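Local coordinates for protein alpha-1,2-Mannosidase (Trichoderma reesei, PDB 1HCU) that probably trims alpha-1,2-linked mannose residues from high-mannose N-glycans with the help of a bound calcium ion, as a glycosyl hydrolase of family 47, at residues P303-L308 with S337-T342; K253-D258 with G320-E325. One frame throughout, in Å; residues are numbered along the deposited sequence.

Contact 1: residues P303-L308 with S337-T342; sequences PNSGHL and SSYFGT
Ser305 and Gly306 lie in extended conformation at the end of strand 300-306, alongside a turn of helix 326-344 that carries Tyr339, in the (αα)7 barrel of family 47. The CA atoms of Gly306 and Tyr339 are 8.6 Å apart, so the backbones do not touch and the tyrosine ring bridges the gap. The CB of Ser305 points toward the helix, and OG, set anti to the backbone N (chi1 -161°), reaches the phenol end. There Ser305 OG and Tyr339 OH share a hydrogen bond of 2.7 Å, either hydroxyl being able to donate; OG sits at the ring edge, close to its plane. Gly306 meets the same ring through its carbonyl, with Gly306 O 3.7 Å from Tyr339 CE1 in an oblique approach. Tyr339 OH is gripped a second time by the N-H of Leu293, on the neighbouring antiparallel strand, while Phe292 packs edge-to-face with the ring. The buried hydroxyl is thus held by two bonds, which together tie the helix to two strands of the sheet. Within the helix, at the root of the tyrosine, Tyr339 O accepts from Thr342 N and also from the threonine hydroxyl, with Thr342 OG1 2.6 Å from Tyr339 O at a C=O...OG1 angle of 146°.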
# COMPACT_ATOMS: atom_id res chain seq x y z
N PRO A 303 -4.50 7.87 -21.13
CA PRO A 303 -3.31 7.00 -21.21
C PRO A 303 -2.16 7.34 -20.26
O PRO A 303 -1.01 7.45 -20.69
CB PRO A 303 -2.87 7.12 -22.67
CG PRO A 303 -4.07 7.67 -23.39
CD PRO A 303 -4.68 8.61 -22.39
N ASN A 304 -2.45 7.53 -18.97
CA ASN A 304 -1.42 7.84 -17.99
C ASN A 304 -1.52 6.95 -16.75
O ASN A 304 -2.62 6.55 -16.34
CB ASN A 304 -1.47 9.33 -17.58
CG ASN A 304 -2.85 9.77 -17.09
OD1 ASN A 304 -3.06 10.95 -16.80
ND2 ASN A 304 -3.79 8.84 -17.01
N SER A 305 -0.37 6.63 -16.16
CA SER A 305 -0.34 5.77 -14.99
C SER A 305 0.97 5.96 -14.23
O SER A 305 1.75 6.86 -14.55
CB SER A 305 -0.53 4.32 -15.41
OG SER A 305 -0.93 3.50 -14.33
N GLY A 306 1.22 5.13 -13.23
CA GLY A 306 2.45 5.29 -12.47
C GLY A 306 2.68 4.15 -11.52
O GLY A 306 1.94 3.18 -11.51
N HIS A 307 3.70 4.29 -10.68
CA HIS A 307 4.05 3.25 -9.73
C HIS A 307 2.95 2.89 -8.72
O HIS A 307 2.88 1.75 -8.28
CB HIS A 307 5.33 3.67 -9.00
CG HIS A 307 6.10 2.52 -8.42
ND1 HIS A 307 5.60 1.72 -7.42
CD2 HIS A 307 7.34 2.05 -8.71
CE1 HIS A 307 6.50 0.80 -7.10
NE2 HIS A 307 7.56 0.98 -7.87
N LEU A 308 2.09 3.84 -8.37
CA LEU A 308 1.02 3.55 -7.41
C LEU A 308 0.04 2.52 -7.98
O LEU A 308 -0.37 1.60 -7.28
CB LEU A 308 0.25 4.82 -7.02
CG LEU A 308 0.96 5.85 -6.13
CD1 LEU A 308 0.06 7.07 -5.93
CD2 LEU A 308 1.31 5.23 -4.78
N SER A 337 3.19 -8.15 -14.95
CA SER A 337 4.18 -8.25 -16.01
C SER A 337 4.38 -6.94 -16.75
O SER A 337 5.52 -6.52 -16.99
CB SER A 337 3.75 -9.33 -17.00
OG SER A 337 4.62 -9.37 -18.11
N SER A 338 3.28 -6.29 -17.11
CA SER A 338 3.37 -5.03 -17.84
C SER A 338 4.05 -3.94 -17.05
O SER A 338 4.91 -3.23 -17.57
CB SER A 338 1.98 -4.58 -18.28
OG SER A 338 1.52 -5.35 -19.37
N TYR A 339 3.67 -3.80 -15.78
CA TYR A 339 4.26 -2.78 -14.93
C TYR A 339 5.73 -3.09 -14.62
O TYR A 339 6.51 -2.18 -14.36
CB TYR A 339 3.42 -2.63 -13.66
CG TYR A 339 2.21 -1.74 -13.88
CD1 TYR A 339 2.32 -0.36 -13.71
CD2 TYR A 339 0.99 -2.25 -14.32
CE1 TYR A 339 1.25 0.49 -13.96
CE2 TYR A 339 -0.10 -1.41 -14.58
CZ TYR A 339 0.05 -0.04 -14.40
OH TYR A 339 -1.00 0.82 -14.65
N PHE A 340 6.11 -4.36 -14.66
CA PHE A 340 7.50 -4.69 -14.42
C PHE A 340 8.32 -4.22 -15.62
O PHE A 340 9.51 -3.92 -15.50
CB PHE A 340 7.72 -6.18 -14.22
CG PHE A 340 9.16 -6.56 -14.06
CD1 PHE A 340 9.84 -6.28 -12.88
CD2 PHE A 340 9.85 -7.12 -15.12
CE1 PHE A 340 11.20 -6.56 -12.76
CE2 PHE A 340 11.21 -7.41 -15.01
CZ PHE A 340 11.89 -7.13 -13.82
N GLY A 341 7.67 -4.15 -16.78
CA GLY A 341 8.34 -3.70 -17.99
C GLY A 341 8.80 -2.25 -17.89
O GLY A 341 9.66 -1.82 -18.67
N THR A 342 8.23 -1.48 -16.96
CA THR A 342 8.65 -0.08 -16.79
C THR A 342 9.88 -0.05 -15.88
O THR A 342 10.54 0.98 -15.74
CB THR A 342 7.52 0.81 -16.16
OG1 THR A 342 7.19 0.33 -14.85
CG2 THR A 342 6.28 0.80 -17.05

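Contact 2: residues K253-D258 with G320-E325; sequences KMYLYD and GILLNE
Leu256 and Tyr255, on the last turns of helix 245-257, meet Leu322 and Leu323 at the end of helix 312-323, a small helix-to-helix contact in the α-helical barrel. The backbones come nearest at Leu256 and Leu322, whose CA atoms are 7.0 Å apart. Leu322 is the main bump: it points at the other helix and enters the hollow between Tyr255 and Leu256. Its CG lies anti to its own carbonyl carbon (chi1 -84°), which carries both methyls to the Leu256 side. Leu322 CD2 rests 3.6 Å from Leu256 CB, and Leu322 CD1 lies 4.0 Å from Leu256 CG, the two side chains crossing at about a right angle. On the other flank Leu322 CB touches Tyr255 CD2 at 4.2 Å. With the leucine cut back to alanine, Leu256 would probably lose its methyl contacts and face a gap. The tyrosine ring, in turn, settles against the hollow between Leu322 and Leu323: Leu322 O lies at the ring edge near its plane, 4.0 Å from Tyr255 CE2, and Leu323 CD2 comes in obliquely, 3.9 Å from the same carbon. Helix 263-280 adds Lys266, which touches both Tyr255 and Leu323. Just beyond, a Schellman motif at Asn324 turns the chain out of the helix, with Glu325 N bonded back to Gly320 O. No hydrogen bond or ion pair crosses between the segments, so their fit rests on apolar shape and van der Waals contact.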
# COMPACT_ATOMS: atom_id res chain seq x y z
N LYS A 253 -10.53 -7.16 -0.03
CA LYS A 253 -9.84 -7.60 1.18
C LYS A 253 -10.77 -7.79 2.37
O LYS A 253 -10.52 -8.63 3.23
CB LYS A 253 -8.69 -6.64 1.52
CG LYS A 253 -7.49 -6.81 0.59
CD LYS A 253 -6.27 -6.03 1.06
CE LYS A 253 -5.07 -6.31 0.16
NZ LYS A 253 -3.85 -5.57 0.61
N MET A 254 -11.87 -7.04 2.39
CA MET A 254 -12.86 -7.16 3.45
C MET A 254 -13.57 -8.49 3.26
O MET A 254 -14.00 -9.12 4.23
CB MET A 254 -13.88 -6.01 3.38
CG MET A 254 -13.38 -4.67 3.89
SD MET A 254 -12.51 -4.83 5.49
CE MET A 254 -13.88 -5.07 6.60
N TYR A 255 -13.69 -8.92 2.01
CA TYR A 255 -14.35 -10.19 1.71
C TYR A 255 -13.51 -11.35 2.24
O TYR A 255 -14.05 -12.39 2.59
CB TYR A 255 -14.55 -10.34 0.20
CG TYR A 255 -15.22 -11.64 -0.20
CD1 TYR A 255 -16.56 -11.90 0.10
CD2 TYR A 255 -14.52 -12.60 -0.93
CE1 TYR A 255 -17.18 -13.08 -0.32
CE2 TYR A 255 -15.13 -13.78 -1.35
CZ TYR A 255 -16.45 -14.01 -1.04
OH TYR A 255 -17.03 -15.19 -1.48
N LEU A 256 -12.20 -11.16 2.26
CA LEU A 256 -11.29 -12.19 2.77
C LEU A 256 -11.43 -12.17 4.29
O LEU A 256 -11.47 -13.22 4.94
CB LEU A 256 -9.84 -11.87 2.37
CG LEU A 256 -8.80 -13.01 2.33
CD1 LEU A 256 -7.38 -12.43 2.38
CD2 LEU A 256 -9.01 -13.95 3.50
N TYR A 257 -11.50 -10.97 4.86
CA TYR A 257 -11.61 -10.81 6.31
C TYR A 257 -12.87 -11.50 6.85
O TYR A 257 -12.85 -12.04 7.95
CB TYR A 257 -11.60 -9.32 6.70
CG TYR A 257 -11.52 -9.11 8.20
CD1 TYR A 257 -12.66 -8.78 8.94
CD2 TYR A 257 -10.32 -9.32 8.89
CE1 TYR A 257 -12.60 -8.67 10.34
CE2 TYR A 257 -10.26 -9.21 10.28
CZ TYR A 257 -11.40 -8.89 11.00
OH TYR A 257 -11.32 -8.79 12.37
N ASP A 258 -13.94 -11.49 6.07
CA ASP A 258 -15.20 -12.15 6.45
C ASP A 258 -16.13 -12.17 5.23
O ASP A 258 -16.84 -11.21 4.96
CB ASP A 258 -15.88 -11.41 7.62
CG ASP A 258 -17.14 -12.12 8.11
OD1 ASP A 258 -17.67 -11.75 9.17
OD2 ASP A 258 -17.61 -13.05 7.42
N GLY A 320 -8.99 -13.13 -7.77
CA GLY A 320 -9.13 -14.37 -8.51
C GLY A 320 -9.01 -15.59 -7.61
O GLY A 320 -9.65 -16.61 -7.84
N ILE A 321 -8.17 -15.48 -6.59
CA ILE A 321 -7.98 -16.58 -5.64
C ILE A 321 -9.26 -16.74 -4.81
O ILE A 321 -9.87 -17.80 -4.82
CB ILE A 321 -6.80 -16.29 -4.68
CG1 ILE A 321 -5.49 -16.27 -5.46
CG2 ILE A 321 -6.72 -17.36 -3.59
CD1 ILE A 321 -4.32 -15.88 -4.62
N LEU A 322 -9.65 -15.67 -4.12
CA LEU A 322 -10.84 -15.68 -3.28
C LEU A 322 -12.13 -16.03 -4.03
O LEU A 322 -13.06 -16.55 -3.44
CB LEU A 322 -11.03 -14.33 -2.60
CG LEU A 322 -10.29 -14.01 -1.29
CD1 LEU A 322 -8.91 -14.64 -1.28
CD2 LEU A 322 -10.19 -12.50 -1.14
N LEU A 323 -12.18 -15.74 -5.33
CA LEU A 323 -13.40 -16.03 -6.09
C LEU A 323 -13.29 -17.20 -7.04
O LEU A 323 -14.25 -17.51 -7.74
CB LEU A 323 -13.83 -14.79 -6.87
CG LEU A 323 -14.20 -13.60 -6.01
CD1 LEU A 323 -14.40 -12.38 -6.88
CD2 LEU A 323 -15.47 -13.93 -5.21
N ASN A 324 -12.14 -17.87 -7.06
CA ASN A 324 -11.92 -19.00 -7.96
C ASN A 324 -12.20 -18.62 -9.41
O ASN A 324 -12.74 -19.43 -10.17
CB ASN A 324 -12.80 -20.20 -7.58
CG ASN A 324 -12.40 -20.83 -6.26
OD1 ASN A 324 -11.26 -21.26 -6.08
ND2 ASN A 324 -13.34 -20.89 -5.33
N GLU A 325 -11.84 -17.40 -9.78
CA GLU A 325 -12.03 -16.89 -11.14
C GLU A 325 -10.71 -16.66 -11.85
O GLU A 325 -10.03 -15.67 -11.60
CB GLU A 325 -12.81 -15.57 -11.11
CG GLU A 325 -14.28 -15.71 -10.82
CD GLU A 325 -15.01 -16.51 -11.88
OE1 GLU A 325 -14.74 -16.28 -13.09
OE2 GLU A 325 -15.85 -17.36 -11.52

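The segments of the two contacts alternate along the chain: strand 300-306, helix 312-323 and helix 326-344 follow one another, so the second half of contact 2 lies in the chain between the two halves of contact 1. Their centres are 24 Å apart and their nearest atoms about 11 Å, without touching. Contact 1 is the one beside the probable active site: Gly306 lies about 6 Å from the side chain of Glu353, one of two residues predicted as proton donors, and about 13 Å from the bound calcium ion. Contact 2 lies away from the annotated sites; its Leu256 also packs on Val482, in strand 481-483, shortly before Thr485, a calcium-binding residue of this protein.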